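Local coordinates for putative peptide ABC-transport system periplasmic peptide-binding protein (Campylobacter jejuni, PDB 4OEV) that binds a nickel ion outside the cytoplasm for an ABC-type importer, and may, like its family, also serve peptide uptake, at residues S238-A243 and L478-V483; Y279-N284 and L457-F462. One frame throughout, in Å; residues are numbered along the deposited sequence.

How the contacts relate
Contact 1 is the more deeply placed of the two: every residue that touches in it is buried, and its centre lies about 6 Å from the centre of the chain, against about 15 Å for the partly buried contact 2. Both reach the same antiparallel sheet, in which strands 241-246 and 454-467 are neighbours; Arg242 N meets Ala458 O at 2.8 Å, probably as a hydrogen bond, and Phe462 packs on Asp240. Their chemistry differs accordingly. In contact 1 a carboxylate, an arginine and two histidines form a polar network at the nickel, whereas contact 2, away from the annotated sites, is backbone pairing with aromatic and aliphatic packing.

Contact 1: residues S238-A243 and L478-V483. With NI (nickel (II) ion), chain C; OXL (oxalate ion), chain D.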
ATOM      1  N   SER A 238     -10.716  -5.138  -1.881  1.00 40.01           N
ATOM      2  CA  SER A 238      -9.369  -4.556  -1.904  1.00 38.28           C
ATOM      3  C   SER A 238      -8.335  -5.594  -2.273  1.00 36.27           C
ATOM      4  O   SER A 238      -8.578  -6.790  -2.134  1.00 37.31           O
ATOM      5  CB  SER A 238      -8.992  -3.954  -0.559  1.00 35.10           C
ATOM      6  OG  SER A 238      -8.320  -4.924   0.254  1.00 34.48           O
ATOM      7  N   ALA A 239      -7.154  -5.121  -2.637  1.00 36.86           N
ATOM      8  CA  ALA A 239      -6.017  -6.001  -2.930  1.00 36.63           C
ATOM      9  C   ALA A 239      -5.108  -6.082  -1.696  1.00 35.97           C
ATOM     10  O   ALA A 239      -3.962  -6.546  -1.757  1.00 33.20           O
ATOM     11  CB  ALA A 239      -5.233  -5.494  -4.185  1.00 33.41           C
ATOM     12  N   ASP A 240      -5.624  -5.593  -0.572  1.00 35.36           N
ATOM     13  CA  ASP A 240      -4.861  -5.537   0.663  1.00 32.70           C
ATOM     14  C   ASP A 240      -4.856  -6.881   1.400  1.00 31.71           C
ATOM     15  O   ASP A 240      -5.927  -7.404   1.697  1.00 32.62           O
ATOM     16  CB  ASP A 240      -5.462  -4.462   1.563  1.00 33.24           C
ATOM     17  CG  ASP A 240      -4.577  -4.138   2.737  1.00 30.98           C
ATOM     18  OD1 ASP A 240      -3.401  -4.560   2.753  1.00 32.81           O
ATOM     19  OD2 ASP A 240      -5.035  -3.416   3.625  1.00 32.94           O
ATOM     20  N   TYR A 241      -3.685  -7.430   1.707  1.00 30.84           N
ATOM     21  CA  TYR A 241      -3.644  -8.693   2.518  1.00 30.73           C
ATOM     22  C   TYR A 241      -2.908  -8.518   3.859  1.00 28.79           C
ATOM     23  O   TYR A 241      -2.105  -7.600   4.027  1.00 25.92           O
ATOM     24  CB  TYR A 241      -2.997  -9.837   1.713  1.00 30.58           C
ATOM     25  CG  TYR A 241      -1.536  -9.565   1.355  1.00 31.08           C
ATOM     26  CD1 TYR A 241      -0.518  -9.792   2.289  1.00 31.97           C
ATOM     27  CD2 TYR A 241      -1.180  -9.113   0.090  1.00 31.23           C
ATOM     28  CE1 TYR A 241       0.828  -9.518   1.967  1.00 31.79           C
ATOM     29  CE2 TYR A 241       0.168  -8.861  -0.243  1.00 30.56           C
ATOM     30  CZ  TYR A 241       1.140  -9.043   0.708  1.00 31.99           C
ATOM     31  OH  TYR A 241       2.454  -8.785   0.410  1.00 28.36           O
ATOM     32  N   ARG A 242      -3.198  -9.397   4.830  1.00 30.04           N
ATOM     33  CA  ARG A 242      -2.475  -9.450   6.088  1.00 31.27           C
ATOM     34  C   ARG A 242      -1.669 -10.741   6.110  1.00 28.14           C
ATOM     35  O   ARG A 242      -2.093 -11.723   5.546  1.00 26.95           O
ATOM     36  CB  ARG A 242      -3.397  -9.431   7.343  1.00 30.49           C
ATOM     37  CG  ARG A 242      -4.154  -8.105   7.486  1.00 30.35           C
ATOM     38  CD  ARG A 242      -3.273  -6.990   7.996  1.00 29.82           C
ATOM     39  NE  ARG A 242      -3.909  -5.704   7.779  1.00 31.51           N
ATOM     40  CZ  ARG A 242      -3.855  -5.016   6.644  1.00 29.44           C
ATOM     41  NH1 ARG A 242      -3.200  -5.476   5.578  1.00 29.94           N
ATOM     42  NH2 ARG A 242      -4.481  -3.858   6.561  1.00 29.24           N
ATOM     43  N   ALA A 243      -0.516 -10.696   6.755  1.00 25.79           N
ATOM     44  CA  ALA A 243       0.416 -11.838   6.814  1.00 24.08           C
ATOM     45  C   ALA A 243       1.296 -11.716   8.026  1.00 27.68           C
ATOM     46  O   ALA A 243       1.444 -10.606   8.553  1.00 28.78           O
ATOM     47  CB  ALA A 243       1.298 -11.889   5.478  1.00 29.76           C
ATOM     48  N   LEU A 478      -9.808  -1.109  -3.580  1.00 31.90           N
ATOM     49  CA  LEU A 478      -8.906  -0.349  -2.728  1.00 33.62           C
ATOM     50  C   LEU A 478      -7.534  -1.023  -2.645  1.00 33.44           C
ATOM     51  O   LEU A 478      -7.341  -2.165  -3.124  1.00 30.48           O
ATOM     52  CB  LEU A 478      -9.498  -0.188  -1.310  1.00 34.44           C
ATOM     53  CG  LEU A 478     -10.863   0.540  -1.295  1.00 35.83           C
ATOM     54  CD1 LEU A 478     -11.319   0.848   0.120  1.00 36.71           C
ATOM     55  CD2 LEU A 478     -10.854   1.850  -2.191  1.00 34.52           C
ATOM     56  N   GLY A 479      -6.581  -0.296  -2.062  1.00 34.67           N
ATOM     57  CA  GLY A 479      -5.251  -0.818  -1.818  1.00 32.79           C
ATOM     58  C   GLY A 479      -5.069  -1.019  -0.332  1.00 32.48           C
ATOM     59  O   GLY A 479      -6.029  -1.014   0.456  1.00 32.11           O
ATOM     60  N   HIS A 480      -3.814  -1.205   0.011  1.00 28.74           N
ATOM     61  CA  HIS A 480      -3.323  -1.372   1.370  1.00 30.11           C
ATOM     62  C   HIS A 480      -3.809  -0.213   2.267  1.00 33.38           C
ATOM     63  O   HIS A 480      -3.777   0.962   1.857  1.00 30.65           O
ATOM     64  CB  HIS A 480      -1.808  -1.470   1.292  1.00 28.63           C
ATOM     65  CG  HIS A 480      -1.135  -1.591   2.603  1.00 26.25           C
ATOM     66  ND1 HIS A 480      -1.515  -2.534   3.547  1.00 23.27           N
ATOM     67  CD2 HIS A 480      -0.100  -0.906   3.141  1.00 26.27           C
ATOM     68  CE1 HIS A 480      -0.749  -2.410   4.613  1.00 25.81           C
ATOM     69  NE2 HIS A 480       0.135  -1.451   4.404  1.00 21.15           N
ATOM     70  N   HIS A 481      -4.339  -0.584   3.437  1.00 29.36           N
ATOM     71  CA  HIS A 481      -5.021   0.288   4.405  1.00 29.37           C
ATOM     72  C   HIS A 481      -6.290   0.902   3.859  1.00 31.59           C
ATOM     73  O   HIS A 481      -6.777   1.853   4.443  1.00 33.63           O
ATOM     74  CB  HIS A 481      -4.140   1.439   4.944  1.00 28.10           C
ATOM     75  CG  HIS A 481      -2.929   0.988   5.714  1.00 31.05           C
ATOM     76  ND1 HIS A 481      -2.980   0.561   7.034  1.00 35.12           N
ATOM     77  CD2 HIS A 481      -1.621   0.940   5.356  1.00 30.24           C
ATOM     78  CE1 HIS A 481      -1.756   0.244   7.439  1.00 32.61           C
ATOM     79  NE2 HIS A 481      -0.911   0.475   6.441  1.00 34.50           N
ATOM     80  N   GLY A 482      -6.832   0.350   2.771  1.00 28.99           N
ATOM     81  CA  GLY A 482      -8.027   0.879   2.161  1.00 29.49           C
ATOM     82  C   GLY A 482      -7.756   2.171   1.396  1.00 32.57           C
ATOM     83  O   GLY A 482      -8.709   2.825   0.897  1.00 34.24           O
ATOM     84  N   VAL A 483      -6.475   2.539   1.281  1.00 30.44           N
ATOM     85  CA  VAL A 483      -6.114   3.763   0.515  1.00 31.74           C
ATOM     86  C   VAL A 483      -6.796   3.731  -0.825  1.00 32.78           C
ATOM     87  O   VAL A 483      -6.857   2.689  -1.517  1.00 32.74           O
ATOM     88  CB  VAL A 483      -4.580   3.935   0.379  1.00 32.82           C
ATOM     89  CG1 VAL A 483      -4.195   4.948  -0.688  1.00 36.81           C
ATOM     90  CG2 VAL A 483      -3.969   4.401   1.759  1.00 26.50           C
TER
HETATM   91 NI    NI C 501       1.053  -0.283   5.867  1.00 27.31          NI
HETATM   92  C1  OXL D 502       1.975  -2.581   7.173  1.00 25.78           C
HETATM   93  C2  OXL D 502       3.100  -1.969   6.346  1.00 32.00           C
HETATM   94  O1  OXL D 502       2.071  -3.718   7.803  1.00 25.19           O
HETATM   95  O2  OXL D 502       4.259  -2.249   6.703  1.00 35.76           O
HETATM   96  O3  OXL D 502       0.938  -1.893   7.255  1.00 21.77           O
HETATM   97  O4  OXL D 502       2.885  -1.087   5.434  1.00 26.96           O
HETATM   98  O   HOH W   1       1.823   0.831   7.300  1.00 17.81           O
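The nickel site of this solute-binding protein is built here, where the His480-His481 pair of a loop meets Asp240, next to strand 241-246. His480 NE2 lies 2.1 Å from the nickel and His481 NE2 2.2 Å, while O3 and O4 of one oxalate, a water and His26 supply the other ligands. On the side of the His480 ring away from the metal, ND1 is held by the carboxylate: His480 ND1 donates to Asp240 OD1 over 2.9 Å with an N-H...O angle of 163°. The acceptor lies in the imidazole plane but is itself approached from above the carboxylate plane; the two planes stand 82° apart. The other oxygen, Asp240 OD2, accepts from the backbone His481 N at 2.9 Å, so one carboxylate holds the side chain of the first histidine and the main chain of the second. With CG anti to the backbone N (chi1 -168°), Asp240 reaches both donors.

Arg242 grips the same carboxylate end-on, NH1 lying 3.0 Å from Asp240 OD1 and NH2 bonding OD2. On each oxygen the arginine and the histidine donors come from opposite faces of the carboxylate plane. Farther along, Ala239 N bonds Leu478 O at 3.0 Å, and a single backbone bridge joins Ser238 to Leu478. Ser238 OG accepts from Asp240 N in an ST turn and also bonds Leu460 O, which ties the backbone next to the aspartate to strand 454-467. Outside the contact, His481 ND1 is hydrogen-bonded to Glu12, and Arg344 bonds the oxalate.

Asp240 is thus a second-shell residue: four donors fix its rotation, and it in turn orients His480 with NE2 directed at the nickel. The carboxylate would be expected to make that imidazole a stronger electron donor, an effect the paired arginine probably tempers.

Contact 2: residues Y279-N284 and L457-F462; sequences YAFVAN and LAYLDF
Over one face of the Phe281 ring sits Tyr459 CB, 3.6 Å from the ring centroid and 18° off its normal, a CH-pi contact. The two rings run alongside each other, pointing the same way with planes only 11° apart, but are slid so far that they barely overlap; the centroids are 4.7 Å apart, and Phe281 CE1 meets Tyr459 CD2. The phenylalanine reaches this place with CG between its backbone N and carbonyl carbon (chi1 76°). Ala283 adds its methyl group, with CB 3.4 Å from Tyr459 CD2, approaching that ring obliquely. Beyond the rings, Tyr459 OH is hydrogen-bonded to His285 O and Glu288 N. The Tyr279 ring has the backbone oxygens of Asp461 and Phe462 near its plane, at the edge, while Asp461 CB comes to its CD1 at 3.4 Å; the tyrosine ring and the aspartate carboxylate stand nearly perpendicular.

Strand 280-282 runs antiparallel to strand 454-467 within the antiparallel sheet, the short segment axes 4.4 Å apart at their closest. Phe281 and Tyr459 form the hydrogen-bonded pair, with Phe281 N to Tyr459 O at 2.9 Å and Tyr459 N to Phe281 O at 2.7 Å. Ala280-Leu460 and Val282-Ala458 are the flanking non-hydrogen-bonded pairs. The ladder continues past both ends through Asp461 N to Tyr279 O and Ala283 N to Leu457 O. Leu457 and Ala458 both bond Arg242 on the neighbouring strand, a classic beta bulge.

Phe281 and Tyr459 lie on one face of the sheet; Ala280 and Leu460 lie on the other, where Ala280 CB packs 4.2 Å from Leu460 CD2. The Asp461 carboxylate makes salt bridges with Lys237 and Arg235, and Arg235 also forms a cation-pi contact with the Tyr279 ring.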
ATOM      1  N   TYR A 279     -15.563 -10.933   5.947  1.00 61.74           N
ATOM      2  CA  TYR A 279     -15.105  -9.669   5.380  1.00 53.72           C
ATOM      3  C   TYR A 279     -13.683  -9.871   4.867  1.00 46.33           C
ATOM      4  O   TYR A 279     -12.857  -8.943   4.849  1.00 42.13           O
ATOM      5  CB  TYR A 279     -15.145  -8.568   6.423  1.00 52.44           C
ATOM      6  CG  TYR A 279     -16.090  -7.454   6.065  1.00 51.70           C
ATOM      7  CD1 TYR A 279     -15.609  -6.295   5.461  1.00 51.21           C
ATOM      8  CD2 TYR A 279     -17.453  -7.553   6.322  1.00 52.97           C
ATOM      9  CE1 TYR A 279     -16.459  -5.254   5.117  1.00 52.33           C
ATOM     10  CE2 TYR A 279     -18.327  -6.505   5.984  1.00 55.00           C
ATOM     11  CZ  TYR A 279     -17.812  -5.357   5.373  1.00 54.41           C
ATOM     12  OH  TYR A 279     -18.640  -4.306   5.027  1.00 56.90           O
ATOM     13  N   ALA A 280     -13.392 -11.101   4.454  1.00 47.10           N
ATOM     14  CA  ALA A 280     -12.025 -11.475   4.065  1.00 45.86           C
ATOM     15  C   ALA A 280     -12.021 -12.794   3.295  1.00 46.84           C
ATOM     16  O   ALA A 280     -13.002 -13.539   3.336  1.00 52.21           O
ATOM     17  CB  ALA A 280     -11.143 -11.573   5.294  1.00 43.59           C
ATOM     18  N   PHE A 281     -10.927 -13.087   2.598  1.00 42.50           N
ATOM     19  CA  PHE A 281     -10.774 -14.412   2.032  1.00 40.32           C
ATOM     20  C   PHE A 281      -9.344 -14.871   2.330  1.00 38.20           C
ATOM     21  O   PHE A 281      -8.446 -14.044   2.557  1.00 43.82           O
ATOM     22  CB  PHE A 281     -11.150 -14.482   0.517  1.00 46.24           C
ATOM     23  CG  PHE A 281     -10.134 -13.895  -0.474  1.00 49.26           C
ATOM     24  CD1 PHE A 281      -8.998 -14.618  -0.878  1.00 47.81           C
ATOM     25  CD2 PHE A 281     -10.399 -12.669  -1.130  1.00 50.42           C
ATOM     26  CE1 PHE A 281      -8.096 -14.077  -1.833  1.00 47.46           C
ATOM     27  CE2 PHE A 281      -9.527 -12.128  -2.088  1.00 47.18           C
ATOM     28  CZ  PHE A 281      -8.376 -12.819  -2.442  1.00 48.06           C
ATOM     29  N   VAL A 282      -9.170 -16.188   2.436  1.00 40.70           N
ATOM     30  CA  VAL A 282      -7.849 -16.751   2.757  1.00 37.51           C
ATOM     31  C   VAL A 282      -6.815 -16.337   1.700  1.00 36.60           C
ATOM     32  O   VAL A 282      -7.094 -16.457   0.505  1.00 39.95           O
ATOM     33  CB  VAL A 282      -7.882 -18.273   2.853  1.00 38.97           C
ATOM     34  CG1 VAL A 282      -6.448 -18.805   3.133  1.00 38.63           C
ATOM     35  CG2 VAL A 282      -8.890 -18.721   3.946  1.00 41.13           C
ATOM     36  N   ALA A 283      -5.649 -15.845   2.153  1.00 36.20           N
ATOM     37  CA  ALA A 283      -4.525 -15.487   1.309  1.00 35.23           C
ATOM     38  C   ALA A 283      -3.429 -16.563   1.320  1.00 35.12           C
ATOM     39  O   ALA A 283      -3.163 -17.197   2.345  1.00 33.68           O
ATOM     40  CB  ALA A 283      -3.918 -14.136   1.747  1.00 31.63           C
ATOM     41  N   ASN A 284      -2.765 -16.701   0.182  1.00 34.44           N
ATOM     42  CA  ASN A 284      -1.655 -17.633  -0.003  1.00 33.25           C
ATOM     43  C   ASN A 284      -0.485 -16.968  -0.694  1.00 33.57           C
ATOM     44  O   ASN A 284       0.650 -17.386  -0.543  1.00 31.48           O
ATOM     45  CB  ASN A 284      -2.127 -18.842  -0.828  1.00 38.06           C
ATOM     46  CG  ASN A 284      -2.861 -19.843   0.016  1.00 41.23           C
ATOM     47  OD1 ASN A 284      -2.321 -20.307   1.030  1.00 38.20           O
ATOM     48  ND2 ASN A 284      -4.098 -20.192  -0.391  1.00 42.42           N
ATOM     49  N   LEU A 457      -2.124 -14.665   5.331  1.00 32.13           N
ATOM     50  CA  LEU A 457      -3.305 -14.999   6.141  1.00 29.06           C
ATOM     51  C   LEU A 457      -4.590 -14.684   5.387  1.00 32.43           C
ATOM     52  O   LEU A 457      -5.348 -15.599   5.070  1.00 33.62           O
ATOM     53  CB  LEU A 457      -3.241 -14.251   7.466  1.00 26.69           C
ATOM     54  CG  LEU A 457      -2.036 -14.686   8.313  1.00 27.46           C
ATOM     55  CD1 LEU A 457      -1.789 -13.670   9.454  1.00 30.41           C
ATOM     56  CD2 LEU A 457      -2.324 -16.077   8.905  1.00 32.20           C
ATOM     57  N   ALA A 458      -4.848 -13.410   5.061  1.00 30.06           N
ATOM     58  CA  ALA A 458      -6.125 -13.104   4.444  1.00 29.13           C
ATOM     59  C   ALA A 458      -6.108 -11.791   3.626  1.00 29.22           C
ATOM     60  O   ALA A 458      -5.396 -10.852   3.972  1.00 32.36           O
ATOM     61  CB  ALA A 458      -7.211 -13.015   5.497  1.00 28.18           C
ATOM     62  N   TYR A 459      -6.917 -11.759   2.578  1.00 31.83           N
ATOM     63  CA  TYR A 459      -7.242 -10.526   1.848  1.00 31.58           C
ATOM     64  C   TYR A 459      -8.478  -9.883   2.490  1.00 33.07           C
ATOM     65  O   TYR A 459      -9.399 -10.587   2.864  1.00 34.56           O
ATOM     66  CB  TYR A 459      -7.518 -10.825   0.383  1.00 32.74           C
ATOM     67  CG  TYR A 459      -6.250 -10.973  -0.449  1.00 32.53           C
ATOM     68  CD1 TYR A 459      -5.763  -9.918  -1.211  1.00 33.71           C
ATOM     69  CD2 TYR A 459      -5.577 -12.182  -0.513  1.00 32.71           C
ATOM     70  CE1 TYR A 459      -4.608 -10.056  -2.006  1.00 34.07           C
ATOM     71  CE2 TYR A 459      -4.406 -12.331  -1.287  1.00 32.58           C
ATOM     72  CZ  TYR A 459      -3.938 -11.276  -2.035  1.00 32.28           C
ATOM     73  OH  TYR A 459      -2.794 -11.425  -2.796  1.00 30.88           O
ATOM     74  N   LEU A 460      -8.453  -8.563   2.666  1.00 31.18           N
ATOM     75  CA  LEU A 460      -9.506  -7.851   3.389  1.00 33.02           C
ATOM     76  C   LEU A 460     -10.510  -7.095   2.507  1.00 34.32           C
ATOM     77  O   LEU A 460     -10.140  -6.519   1.459  1.00 31.53           O
ATOM     78  CB  LEU A 460      -8.862  -6.852   4.341  1.00 33.92           C
ATOM     79  CG  LEU A 460      -7.784  -7.361   5.249  1.00 33.50           C
ATOM     80  CD1 LEU A 460      -7.304  -6.183   6.073  1.00 32.04           C
ATOM     81  CD2 LEU A 460      -8.368  -8.483   6.184  1.00 32.91           C
ATOM     82  N   ASP A 461     -11.781  -7.114   2.911  1.00 32.33           N
ATOM     83  CA  ASP A 461     -12.709  -6.090   2.450  1.00 35.70           C
ATOM     84  C   ASP A 461     -12.638  -4.948   3.439  1.00 36.77           C
ATOM     85  O   ASP A 461     -12.236  -5.126   4.591  1.00 36.79           O
ATOM     86  CB  ASP A 461     -14.148  -6.573   2.363  1.00 38.01           C
ATOM     87  CG  ASP A 461     -14.414  -7.375   1.148  1.00 38.71           C
ATOM     88  OD1 ASP A 461     -13.478  -7.542   0.352  1.00 39.17           O
ATOM     89  OD2 ASP A 461     -15.573  -7.811   0.972  1.00 42.69           O
ATOM     90  N   PHE A 462     -13.069  -3.776   3.002  1.00 37.01           N
ATOM     91  CA  PHE A 462     -13.087  -2.640   3.900  1.00 37.44           C
ATOM     92  C   PHE A 462     -14.503  -2.156   4.048  1.00 36.58           C
ATOM     93  O   PHE A 462     -15.303  -2.251   3.120  1.00 38.85           O
ATOM     94  CB  PHE A 462     -12.165  -1.518   3.398  1.00 38.65           C
ATOM     95  CG  PHE A 462     -10.720  -1.779   3.701  1.00 36.83           C
ATOM     96  CD1 PHE A 462     -10.193  -1.415   4.929  1.00 37.47           C
ATOM     97  CD2 PHE A 462      -9.907  -2.390   2.772  1.00 34.63           C
ATOM     98  CE1 PHE A 462      -8.862  -1.687   5.264  1.00 38.54           C
ATOM     99  CE2 PHE A 462      -8.554  -2.669   3.096  1.00 33.69           C
ATOM    100  CZ  PHE A 462      -8.040  -2.307   4.325  1.00 36.80           C
TER